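Local atomic coordinates of glycoprotein (Chandipura virus, PDB entry 5MDM), a protein that probably attaches the virus to host receptors and, at the acidic pH of the endosome, changes conformation to drive fusion of the viral and endosomal membranes. Residues L2-E8 against R332-I338; E8-W14 against D359-F365; A198-F204 against L249-F253; S306-K311 against P387-I391. All blocks are in the same frame, centred on the assembly; numbering follows the deposited sequence.

Contact 1 of 4, residues L2-E8 against R332-I338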
# COMPACT_ATOMS: atom_id res chain seq x y z
N LEU A 2 -10.99 -7.44 15.05
CA LEU A 2 -12.22 -7.00 14.42
C LEU A 2 -13.15 -6.36 15.45
O LEU A 2 -13.50 -6.99 16.45
CB LEU A 2 -12.94 -8.17 13.76
CG LEU A 2 -12.15 -8.91 12.69
CD1 LEU A 2 -13.01 -10.00 12.09
CD2 LEU A 2 -11.70 -7.94 11.62
N SER A 3 -13.55 -5.12 15.20
CA SER A 3 -14.45 -4.44 16.11
C SER A 3 -15.75 -4.07 15.42
O SER A 3 -15.82 -3.98 14.20
CB SER A 3 -13.78 -3.19 16.68
OG SER A 3 -12.80 -2.71 15.77
N ILE A 4 -16.79 -3.90 16.22
CA ILE A 4 -18.08 -3.44 15.73
C ILE A 4 -18.66 -2.51 16.76
O ILE A 4 -18.23 -2.52 17.92
CB ILE A 4 -19.07 -4.60 15.54
CG1 ILE A 4 -19.24 -5.37 16.85
CG2 ILE A 4 -18.64 -5.53 14.42
CD1 ILE A 4 -20.33 -6.40 16.81
N ALA A 5 -19.62 -1.70 16.35
CA ALA A 5 -20.41 -0.94 17.29
C ALA A 5 -21.73 -1.68 17.40
O ALA A 5 -22.38 -1.95 16.39
CB ALA A 5 -20.62 0.48 16.81
N PHE A 6 -22.11 -2.02 18.62
CA PHE A 6 -23.24 -2.91 18.84
C PHE A 6 -24.02 -2.47 20.07
O PHE A 6 -23.44 -1.93 21.01
CB PHE A 6 -22.70 -4.33 19.02
CG PHE A 6 -23.73 -5.40 18.85
CD1 PHE A 6 -24.31 -6.01 19.95
CD2 PHE A 6 -24.13 -5.79 17.59
CE1 PHE A 6 -25.27 -6.99 19.79
CE2 PHE A 6 -25.08 -6.77 17.42
CZ PHE A 6 -25.65 -7.37 18.52
N PRO A 7 -25.34 -2.69 20.08
CA PRO A 7 -26.11 -2.36 21.29
C PRO A 7 -25.56 -3.08 22.52
O PRO A 7 -25.25 -4.28 22.44
CB PRO A 7 -27.53 -2.84 20.95
CG PRO A 7 -27.37 -3.75 19.77
CD PRO A 7 -26.21 -3.21 19.01
N GLU A 8 -25.42 -2.36 23.62
CA GLU A 8 -24.79 -2.91 24.82
C GLU A 8 -25.57 -4.07 25.44
O GLU A 8 -25.01 -5.12 25.73
CB GLU A 8 -24.54 -1.81 25.86
CG GLU A 8 -25.74 -0.94 26.15
CD GLU A 8 -25.40 0.21 27.08
OE1 GLU A 8 -24.22 0.38 27.43
OE2 GLU A 8 -26.34 0.95 27.45
N ARG A 332 -27.86 2.08 23.45
CA ARG A 332 -26.59 2.77 23.40
C ARG A 332 -25.57 1.83 22.78
O ARG A 332 -25.22 0.80 23.35
CB ARG A 332 -26.13 3.23 24.79
CG ARG A 332 -24.73 3.85 24.82
CD ARG A 332 -24.58 4.90 25.92
NE ARG A 332 -24.86 4.38 27.25
CZ ARG A 332 -25.99 4.59 27.92
NH1 ARG A 332 -26.96 5.32 27.37
NH2 ARG A 332 -26.16 4.07 29.13
N TYR A 333 -25.13 2.16 21.57
CA TYR A 333 -24.10 1.38 20.92
C TYR A 333 -22.79 1.53 21.67
O TYR A 333 -22.45 2.61 22.16
CB TYR A 333 -23.92 1.84 19.47
CG TYR A 333 -25.05 1.46 18.54
CD1 TYR A 333 -24.95 0.36 17.72
CD2 TYR A 333 -26.20 2.23 18.48
CE1 TYR A 333 -25.97 0.01 16.85
CE2 TYR A 333 -27.23 1.89 17.62
CZ TYR A 333 -27.11 0.79 16.81
OH TYR A 333 -28.13 0.45 15.95
N VAL A 334 -22.05 0.44 21.78
CA VAL A 334 -20.73 0.46 22.38
C VAL A 334 -19.78 -0.34 21.50
O VAL A 334 -20.21 -1.15 20.67
CB VAL A 334 -20.73 -0.14 23.78
CG1 VAL A 334 -21.66 0.64 24.69
CG2 VAL A 334 -21.14 -1.60 23.72
N ARG A 335 -18.48 -0.10 21.66
CA ARG A 335 -17.49 -0.79 20.87
C ARG A 335 -17.21 -2.17 21.45
O ARG A 335 -16.96 -2.31 22.65
CB ARG A 335 -16.20 0.03 20.79
CG ARG A 335 -15.04 -0.68 20.12
CD ARG A 335 -13.89 0.30 19.87
NE ARG A 335 -14.30 1.37 18.96
CZ ARG A 335 -14.02 2.66 19.15
NH1 ARG A 335 -13.33 3.03 20.22
NH2 ARG A 335 -14.42 3.56 18.27
N MET A 336 -17.29 -3.18 20.60
CA MET A 336 -16.98 -4.54 21.00
C MET A 336 -16.01 -5.16 20.02
O MET A 336 -15.96 -4.77 18.85
CB MET A 336 -18.25 -5.39 21.03
CG MET A 336 -19.32 -4.89 21.96
SD MET A 336 -20.76 -5.96 21.92
CE MET A 336 -21.80 -5.18 23.15
N TRP A 337 -15.22 -6.12 20.48
CA TRP A 337 -14.37 -6.89 19.59
C TRP A 337 -14.92 -8.30 19.42
O TRP A 337 -15.19 -9.00 20.40
CB TRP A 337 -12.93 -6.91 20.08
CG TRP A 337 -12.27 -5.59 19.92
CD1 TRP A 337 -11.46 -5.19 18.90
CD2 TRP A 337 -12.38 -4.47 20.80
NE1 TRP A 337 -11.04 -3.90 19.09
CE2 TRP A 337 -11.60 -3.43 20.26
CE3 TRP A 337 -13.06 -4.24 22.00
CZ2 TRP A 337 -11.48 -2.18 20.87
CZ3 TRP A 337 -12.94 -3.00 22.61
CH2 TRP A 337 -12.16 -1.99 22.04
N ILE A 338 -15.08 -8.72 18.17
CA ILE A 338 -15.58 -10.06 17.88
C ILE A 338 -14.50 -10.90 17.21
O ILE A 338 -13.54 -10.36 16.65
CB ILE A 338 -16.83 -10.01 17.00
CG1 ILE A 338 -16.55 -9.26 15.70
CG2 ILE A 338 -17.99 -9.37 17.75
CD1 ILE A 338 -17.74 -9.16 14.78
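I4 and F6 exchange main-chain hydrogen bonds with M336 and V334. I4 N gives to M336 O at 2.9 Å, and M336 N gives back to I4 O. F6 and V334 bond both ways in the same manner. Beyond them, E8 N reaches R332 O at 3.2 Å.

I4, F6, M336 and I338 share one face of the sheet. I4 CG2 meets I338 CD1 at 3.8 Å, the two side chains crossing at about a right angle. M336 is extended beyond CG, and this carries its sulfur to F6. SD lies 5.1 Å from the F6 ring centroid in an oblique Met-aromatic contact. Its CE goes on to P7 O.

The pairing is antiparallel, with the strand directions 144° apart. Strand 2-7 also pairs with strand 392-393, and so lies between it and strand 325-338 in an antiparallel sheet.

On the other face S3 CB sits over the five-membered ring of W337, 4.0 Å from its centroid, a CH-pi contact. R335 CG covers the same side of that indole. Near the end of the pairing, where the two side chains diverge, P7 CD lies beside Y333 CE1 at 3.9 Å. At the strand end E8 OE2 stands over a face of the R332 guanidinium, 3.5 Å from NH2. No N-H points at it, so this salt bridge rests on charge and not on a hydrogen bond.

Further out, W337 NE1 bonds to D397, Y333 OH to L317 O, and S3 OG to G392 O. R335 reaches the main chain of S210 and H211.

Contact 2 of 4, residues E8-W14 against D359-F365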
# COMPACT_ATOMS: atom_id res chain seq x y z
N GLU A 8 -25.42 -2.36 23.62
CA GLU A 8 -24.79 -2.91 24.82
C GLU A 8 -25.57 -4.07 25.44
O GLU A 8 -25.01 -5.12 25.73
CB GLU A 8 -24.54 -1.81 25.86
CG GLU A 8 -25.74 -0.94 26.15
CD GLU A 8 -25.40 0.21 27.08
OE1 GLU A 8 -24.22 0.38 27.43
OE2 GLU A 8 -26.34 0.95 27.45
N ASN A 9 -26.88 -3.88 25.62
CA ASN A 9 -27.72 -4.92 26.20
C ASN A 9 -28.00 -6.05 25.23
O ASN A 9 -28.05 -5.84 24.01
CB ASN A 9 -29.03 -4.32 26.73
CG ASN A 9 -28.81 -3.04 27.52
OD1 ASN A 9 -28.96 -1.94 26.99
ND2 ASN A 9 -28.44 -3.18 28.79
N THR A 10 -28.19 -7.25 25.76
CA THR A 10 -28.44 -8.44 24.95
C THR A 10 -29.91 -8.51 24.56
O THR A 10 -30.30 -9.31 23.72
CB THR A 10 -28.05 -9.71 25.72
OG1 THR A 10 -28.95 -9.91 26.81
CG2 THR A 10 -26.64 -9.60 26.25
N LYS A 11 -30.72 -7.67 25.21
CA LYS A 11 -32.14 -7.57 24.90
C LYS A 11 -32.53 -6.10 24.86
O LYS A 11 -32.04 -5.29 25.64
CB LYS A 11 -32.98 -8.30 25.96
CG LYS A 11 -32.75 -9.80 26.04
CD LYS A 11 -33.60 -10.44 27.13
CE LYS A 11 -35.09 -10.26 26.85
NZ LYS A 11 -35.96 -10.95 27.86
N LEU A 12 -33.42 -5.76 23.93
CA LEU A 12 -33.92 -4.40 23.82
C LEU A 12 -35.45 -4.38 23.77
O LEU A 12 -36.07 -5.36 23.37
CB LEU A 12 -33.35 -3.71 22.58
CG LEU A 12 -31.84 -3.47 22.55
CD1 LEU A 12 -31.43 -2.85 21.23
CD2 LEU A 12 -31.42 -2.58 23.72
N ASP A 13 -36.04 -3.27 24.20
CA ASP A 13 -37.48 -3.10 24.10
C ASP A 13 -37.85 -2.61 22.70
O ASP A 13 -37.63 -1.44 22.37
CB ASP A 13 -37.98 -2.12 25.16
CG ASP A 13 -39.49 -2.02 25.21
OD1 ASP A 13 -40.16 -3.05 24.97
OD2 ASP A 13 -40.01 -0.91 25.47
N TRP A 14 -38.39 -3.51 21.89
CA TRP A 14 -38.73 -3.19 20.50
C TRP A 14 -40.13 -2.62 20.34
O TRP A 14 -41.06 -3.01 21.05
CB TRP A 14 -38.56 -4.43 19.61
CG TRP A 14 -37.16 -4.97 19.56
CD1 TRP A 14 -36.64 -5.96 20.34
CD2 TRP A 14 -36.10 -4.54 18.69
NE1 TRP A 14 -35.33 -6.18 20.01
CE2 TRP A 14 -34.97 -5.32 19.00
CE3 TRP A 14 -36.00 -3.57 17.68
CZ2 TRP A 14 -33.75 -5.16 18.34
CZ3 TRP A 14 -34.79 -3.42 17.03
CH2 TRP A 14 -33.69 -4.21 17.35
N ASP A 359 -21.86 -12.66 26.37
CA ASP A 359 -23.05 -12.66 25.52
C ASP A 359 -23.38 -11.23 25.15
O ASP A 359 -23.53 -10.37 26.02
CB ASP A 359 -24.23 -13.30 26.25
CG ASP A 359 -24.28 -14.81 26.08
OD1 ASP A 359 -23.67 -15.33 25.12
OD2 ASP A 359 -24.94 -15.48 26.91
N ILE A 360 -23.50 -10.97 23.85
CA ILE A 360 -23.74 -9.61 23.38
C ILE A 360 -25.16 -9.41 22.88
O ILE A 360 -25.70 -8.30 22.94
CB ILE A 360 -22.73 -9.21 22.29
CG1 ILE A 360 -22.95 -10.02 21.01
CG2 ILE A 360 -21.31 -9.40 22.79
CD1 ILE A 360 -21.95 -9.72 19.91
N TRP A 361 -25.78 -10.49 22.41
CA TRP A 361 -27.19 -10.46 22.01
C TRP A 361 -27.82 -11.85 22.12
O TRP A 361 -27.24 -12.84 21.68
CB TRP A 361 -27.34 -9.93 20.58
CG TRP A 361 -28.78 -9.71 20.22
CD1 TRP A 361 -29.57 -10.54 19.48
CD2 TRP A 361 -29.59 -8.60 20.60
NE1 TRP A 361 -30.83 -10.00 19.37
CE2 TRP A 361 -30.87 -8.81 20.05
CE3 TRP A 361 -29.36 -7.44 21.34
CZ2 TRP A 361 -31.92 -7.91 20.23
CZ3 TRP A 361 -30.40 -6.54 21.52
CH2 TRP A 361 -31.66 -6.78 20.96
N THR A 362 -29.01 -11.91 22.69
CA THR A 362 -29.67 -13.19 22.93
C THR A 362 -31.17 -13.16 22.64
O THR A 362 -31.86 -14.16 22.83
CB THR A 362 -29.48 -13.63 24.38
OG1 THR A 362 -30.14 -14.89 24.58
CG2 THR A 362 -30.08 -12.61 25.33
N GLN A 363 -31.66 -12.02 22.17
CA GLN A 363 -33.08 -11.85 21.88
C GLN A 363 -33.36 -12.03 20.39
O GLN A 363 -33.49 -11.06 19.64
CB GLN A 363 -33.54 -10.46 22.34
CG GLN A 363 -35.02 -10.17 22.17
CD GLN A 363 -35.33 -8.71 22.40
OE1 GLN A 363 -34.44 -7.90 22.63
NE2 GLN A 363 -36.61 -8.36 22.34
N TRP A 364 -33.45 -13.28 19.95
CA TRP A 364 -33.57 -13.59 18.53
C TRP A 364 -35.01 -13.68 18.04
O TRP A 364 -35.88 -14.23 18.72
CB TRP A 364 -32.83 -14.90 18.22
CG TRP A 364 -31.42 -14.87 18.68
CD1 TRP A 364 -30.93 -15.33 19.87
CD2 TRP A 364 -30.30 -14.32 17.98
NE1 TRP A 364 -29.57 -15.11 19.94
CE2 TRP A 364 -29.16 -14.49 18.79
CE3 TRP A 364 -30.15 -13.70 16.73
CZ2 TRP A 364 -27.90 -14.07 18.40
CZ3 TRP A 364 -28.89 -13.29 16.34
CH2 TRP A 364 -27.78 -13.47 17.17
N PHE A 365 -35.27 -13.12 16.86
CA PHE A 365 -36.62 -13.11 16.30
C PHE A 365 -36.75 -14.06 15.11
O PHE A 365 -35.81 -14.25 14.35
CB PHE A 365 -37.02 -11.69 15.88
CG PHE A 365 -37.14 -10.74 17.04
CD1 PHE A 365 -38.22 -10.82 17.90
CD2 PHE A 365 -36.19 -9.77 17.26
CE1 PHE A 365 -38.34 -9.96 18.97
CE2 PHE A 365 -36.30 -8.89 18.32
CZ PHE A 365 -37.38 -8.99 19.18
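Q363 holds CG anti to its own backbone N (chi1 -177°) and stays extended beyond it, which lays its amide against L12. W361 also turns CG away from its N (chi1 -172°), which brings its indole back to T10, with one face toward T10 O.

The Q363 amide grips L12 twice. OE1 accepts L12 N at 2.7 Å. NE2 gives to L12 O at 3.2 Å, within the carbonyl plane and close to the plane of the amide itself. The two bonds fix the rotation of the amide.

T10 O takes a nearly straight bond from T362 N at 3.1 Å and a weak one from Q363 N. L12 CG touches the edge of the W361 indole, 3.5 Å from CZ3.

Neither segment is regular helix or strand here. The first joins strand 2-7 to strand 15-16, and the second joins strand 357-359 to strand 365-367. The contact ties the loop after strand 2-7 to the loop that leads into strand 365-367, an outer strand of a second antiparallel sheet, at the protein surface.

W14 stands in an aromatic cluster. F365 points its edge at the W14 face, a T-shaped pair with five-membered ring and phenyl centroids 4.8 Å apart and planes at 84°. W14 CZ2 meets W361 CH2 at 3.7 Å. Beyond the loops, W14 packs on A318, T320 and I322 of strand 316-322, and W361 packs on F6 and P374.

Contact 3 of 4, residues A198-F204 against L249-F253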
# COMPACT_ATOMS: atom_id res chain seq x y z
N ALA A 198 -12.59 12.08 35.75
CA ALA A 198 -11.54 11.08 35.93
C ALA A 198 -11.26 10.35 34.62
O ALA A 198 -12.13 10.26 33.74
CB ALA A 198 -11.93 10.10 37.01
N ALA A 199 -10.06 9.81 34.50
CA ALA A 199 -9.60 9.17 33.26
C ALA A 199 -10.59 8.13 32.71
O ALA A 199 -10.75 8.01 31.50
CB ALA A 199 -8.23 8.54 33.46
N GLY A 200 -11.24 7.41 33.61
CA GLY A 200 -12.15 6.35 33.21
C GLY A 200 -13.46 6.86 32.67
O GLY A 200 -14.15 6.17 31.92
N GLY A 201 -13.81 8.09 33.05
CA GLY A 201 -15.07 8.69 32.63
C GLY A 201 -14.91 9.73 31.53
O GLY A 201 -15.77 10.59 31.35
N ILE A 202 -13.80 9.65 30.81
CA ILE A 202 -13.50 10.56 29.72
C ILE A 202 -13.44 9.79 28.42
O ILE A 202 -12.91 8.68 28.37
CB ILE A 202 -12.14 11.26 29.95
CG1 ILE A 202 -12.26 12.33 31.04
CG2 ILE A 202 -11.62 11.90 28.68
CD1 ILE A 202 -10.94 13.00 31.36
N VAL A 203 -13.99 10.38 27.36
CA VAL A 203 -13.84 9.86 26.01
C VAL A 203 -13.29 10.95 25.10
O VAL A 203 -13.82 12.05 25.06
CB VAL A 203 -15.17 9.34 25.46
CG1 VAL A 203 -15.09 9.15 23.95
CG2 VAL A 203 -15.53 8.05 26.13
N PHE A 204 -12.21 10.64 24.38
CA PHE A 204 -11.61 11.59 23.45
C PHE A 204 -12.13 11.44 22.02
O PHE A 204 -12.34 10.32 21.53
CB PHE A 204 -10.09 11.45 23.45
CG PHE A 204 -9.45 11.79 24.75
CD1 PHE A 204 -9.22 13.10 25.10
CD2 PHE A 204 -9.08 10.79 25.63
CE1 PHE A 204 -8.63 13.42 26.30
CE2 PHE A 204 -8.49 11.11 26.84
CZ PHE A 204 -8.27 12.42 27.17
N LEU A 249 -6.03 18.51 33.24
CA LEU A 249 -6.46 17.31 32.52
C LEU A 249 -5.38 16.22 32.46
O LEU A 249 -5.67 15.04 32.67
CB LEU A 249 -6.93 17.66 31.11
CG LEU A 249 -7.21 16.45 30.21
CD1 LEU A 249 -8.35 15.61 30.78
CD2 LEU A 249 -7.51 16.87 28.77
N LEU A 250 -4.16 16.63 32.16
CA LEU A 250 -3.04 15.70 31.98
C LEU A 250 -2.75 14.76 33.18
O LEU A 250 -2.59 13.55 32.99
CB LEU A 250 -1.78 16.45 31.55
CG LEU A 250 -0.57 15.62 31.14
CD1 LEU A 250 -0.87 14.79 29.91
CD2 LEU A 250 0.62 16.52 30.88
N PRO A 251 -2.67 15.31 34.41
CA PRO A 251 -2.34 14.44 35.55
C PRO A 251 -3.35 13.33 35.84
O PRO A 251 -3.05 12.43 36.62
CB PRO A 251 -2.29 15.42 36.72
CG PRO A 251 -1.99 16.72 36.10
CD PRO A 251 -2.74 16.72 34.83
N LEU A 252 -4.53 13.40 35.23
CA LEU A 252 -5.56 12.38 35.42
C LEU A 252 -5.16 11.04 34.82
O LEU A 252 -5.83 10.03 35.06
CB LEU A 252 -6.86 12.84 34.78
CG LEU A 252 -7.92 13.54 35.63
CD1 LEU A 252 -7.29 14.66 36.41
CD2 LEU A 252 -9.04 14.07 34.74
N PHE A 253 -4.07 11.02 34.05
CA PHE A 253 -3.71 9.83 33.29
C PHE A 253 -2.41 9.19 33.76
O PHE A 253 -1.41 9.87 33.97
CB PHE A 253 -3.64 10.15 31.79
CG PHE A 253 -4.95 10.59 31.22
CD1 PHE A 253 -5.31 11.92 31.24
CD2 PHE A 253 -5.84 9.67 30.69
CE1 PHE A 253 -6.53 12.33 30.73
CE2 PHE A 253 -7.05 10.07 30.18
CZ PHE A 253 -7.40 11.41 30.20
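Strand 202-205 of a four-stranded antiparallel sheet packs here against the short 3-10 turn 250-252. The sheet is consistent with the pleckstrin-homology-like domain of vesiculovirus glycoproteins. The turn lies in a region assigned to trimerization by similarity, yet in this assembly no other chain touches either segment.

No hydrogen bond crosses the contact. Apolar side chains carry it. I202 sends its CD1 into the angle between three residues of the other segment. It is 3.7 Å from L249 CD1 and 4.0 Å from L252 CD2, with F253 CZ a little further away. I202 and L252 cross at about a right angle, while I202 and L249 meet obliquely.

F204 and F253 come from opposite directions. Their ring centroids are 5.6 Å apart and the planes are inclined at 41°, an oblique meeting of rings. L249 CD2 lies at the edge of the F204 ring, and I202 CG2 covers one of its faces. F204 also meets F230 and packs on V187 and V189 of strand 180-192, the neighbour in the sheet.

At the loop end, A199 CB approaches L252 O and lies 3.8 Å from F253 CE2.

Contact 4 of 4, residues S306-K311 against P387-I391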
# COMPACT_ATOMS: atom_id res chain seq x y z
N SER A 306 -28.65 -3.65 8.09
CA SER A 306 -27.34 -3.29 8.59
C SER A 306 -26.92 -1.91 8.12
O SER A 306 -26.11 -1.24 8.76
CB SER A 306 -26.30 -4.30 8.15
OG SER A 306 -26.12 -4.25 6.75
N TYR A 307 -27.47 -1.47 6.99
CA TYR A 307 -27.20 -0.11 6.53
C TYR A 307 -27.78 0.96 7.46
O TYR A 307 -27.50 2.15 7.31
CB TYR A 307 -27.67 0.10 5.08
CG TYR A 307 -26.87 -0.70 4.08
CD1 TYR A 307 -25.52 -0.94 4.29
CD2 TYR A 307 -27.47 -1.23 2.94
CE1 TYR A 307 -24.78 -1.68 3.38
CE2 TYR A 307 -26.74 -1.97 2.03
CZ TYR A 307 -25.39 -2.19 2.26
OH TYR A 307 -24.65 -2.93 1.36
N LEU A 308 -28.59 0.54 8.43
CA LEU A 308 -29.23 1.46 9.36
C LEU A 308 -28.48 1.49 10.68
O LEU A 308 -28.71 2.35 11.52
CB LEU A 308 -30.67 1.03 9.63
CG LEU A 308 -31.63 0.91 8.45
CD1 LEU A 308 -33.00 0.49 8.93
CD2 LEU A 308 -31.71 2.22 7.70
N ALA A 309 -27.57 0.53 10.85
CA ALA A 309 -26.82 0.39 12.09
C ALA A 309 -25.88 1.56 12.34
O ALA A 309 -25.39 2.20 11.41
CB ALA A 309 -26.02 -0.90 12.07
N SER A 310 -25.62 1.84 13.61
CA SER A 310 -24.59 2.80 13.97
C SER A 310 -23.25 2.10 13.83
O SER A 310 -23.11 0.94 14.21
CB SER A 310 -24.78 3.27 15.41
OG SER A 310 -23.80 4.23 15.75
N LYS A 311 -22.27 2.81 13.29
CA LYS A 311 -20.93 2.23 13.15
C LYS A 311 -19.98 2.75 14.22
O LYS A 311 -18.83 2.34 14.28
CB LYS A 311 -20.36 2.47 11.76
CG LYS A 311 -21.02 1.66 10.66
CD LYS A 311 -20.19 1.70 9.39
CE LYS A 311 -20.84 0.91 8.27
NZ LYS A 311 -19.93 0.82 7.09
N PRO A 387 -22.69 -8.52 8.70
CA PRO A 387 -22.29 -8.00 7.39
C PRO A 387 -20.92 -7.35 7.51
O PRO A 387 -20.68 -6.62 8.47
CB PRO A 387 -23.36 -6.94 7.11
CG PRO A 387 -23.81 -6.52 8.45
CD PRO A 387 -23.80 -7.75 9.29
N TRP A 388 -20.04 -7.60 6.55
CA TRP A 388 -18.65 -7.20 6.67
C TRP A 388 -18.43 -5.70 6.88
O TRP A 388 -17.41 -5.29 7.43
CB TRP A 388 -17.85 -7.66 5.45
CG TRP A 388 -16.40 -7.37 5.56
CD1 TRP A 388 -15.66 -6.54 4.77
CD2 TRP A 388 -15.50 -7.88 6.55
NE1 TRP A 388 -14.36 -6.51 5.19
CE2 TRP A 388 -14.23 -7.33 6.28
CE3 TRP A 388 -15.64 -8.76 7.63
CZ2 TRP A 388 -13.11 -7.63 7.06
CZ3 TRP A 388 -14.53 -9.06 8.39
CH2 TRP A 388 -13.29 -8.49 8.11
N HIS A 389 -19.39 -4.89 6.45
CA HIS A 389 -19.21 -3.45 6.48
C HIS A 389 -19.38 -2.86 7.88
O HIS A 389 -18.92 -1.76 8.14
CB HIS A 389 -20.15 -2.76 5.50
CG HIS A 389 -21.58 -2.73 5.95
ND1 HIS A 389 -22.14 -1.63 6.59
CD2 HIS A 389 -22.57 -3.64 5.85
CE1 HIS A 389 -23.40 -1.88 6.86
NE2 HIS A 389 -23.69 -3.10 6.42
N LEU A 390 -20.03 -3.61 8.76
CA LEU A 390 -20.22 -3.18 10.14
C LEU A 390 -18.96 -3.41 10.95
O LEU A 390 -18.83 -2.91 12.08
CB LEU A 390 -21.39 -3.92 10.78
CG LEU A 390 -22.77 -3.51 10.31
CD1 LEU A 390 -23.83 -4.13 11.20
CD2 LEU A 390 -22.91 -1.99 10.28
N ILE A 391 -18.04 -4.16 10.37
CA ILE A 391 -16.80 -4.52 11.04
C ILE A 391 -15.66 -3.61 10.63
O ILE A 391 -15.50 -3.28 9.45
CB ILE A 391 -16.42 -5.97 10.70
CG1 ILE A 391 -17.60 -6.89 11.01
CG2 ILE A 391 -15.17 -6.39 11.45
CD1 ILE A 391 -17.31 -8.33 10.75
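H389 leaves the main chain with CG between its backbone N and carbonyl carbon (chi1 74°), which aims the imidazole at S306. Its CB is 3.9 Å from K311 NZ. ND1 lies on the K311 side and takes a weak hydrogen bond from NZ at 3.3 Å. CE1 passes 3.5 Å from Y307 CD1. At the tip, NE2 gives to S306 OG at 2.7 Å, and the oxygen is within the ring plane.

The two faces of the imidazole are covered differently. Y307 comes over one, with the rings oblique at 45°. L390 CG lies against the other. K311 is extended beyond CG, and its NZ also bonds H389 O at 3.0 Å, from above the carbonyl plane. The positive charge beside ND1 would probably discourage a proton there. L390 CD2 meets A309 CB at 3.8 Å.

S306 to A309 form a type I beta turn. Segment 387-391 lies in a probable trimerization region. S306 OG also bonds L303 O, and K311 NZ forms a salt bridge with D283 of helix 270-295. Y307 packs on that helix and on F31 of the second subunit. Segment 306-311 links helix 302-306 to strand 316-322, while 387-391 leads from strand 383-385 into strand 392-393, a partner of strand 2-7.

In the fold
Contacts 1, 2 and 4 gather on one side of the chain's centre. The centres of contacts 1 and 4 are about 11 Å apart, and those of contacts 1 and 2 about 13 Å. Contact 1 touches both others and shares E8 with contact 2. Contacts 2 and 4 do not touch. Along the chain the segments of these three alternate, so the N-terminal strand 2-7 and its following loop are built into the part formed by residues 306-391. Contact 3 is separate, about 22 Å from contact 1 between centres. It closes before contact 4 opens and is nested within the long excursion spanned by contacts 1 and 2, which also contains the probable fusion region.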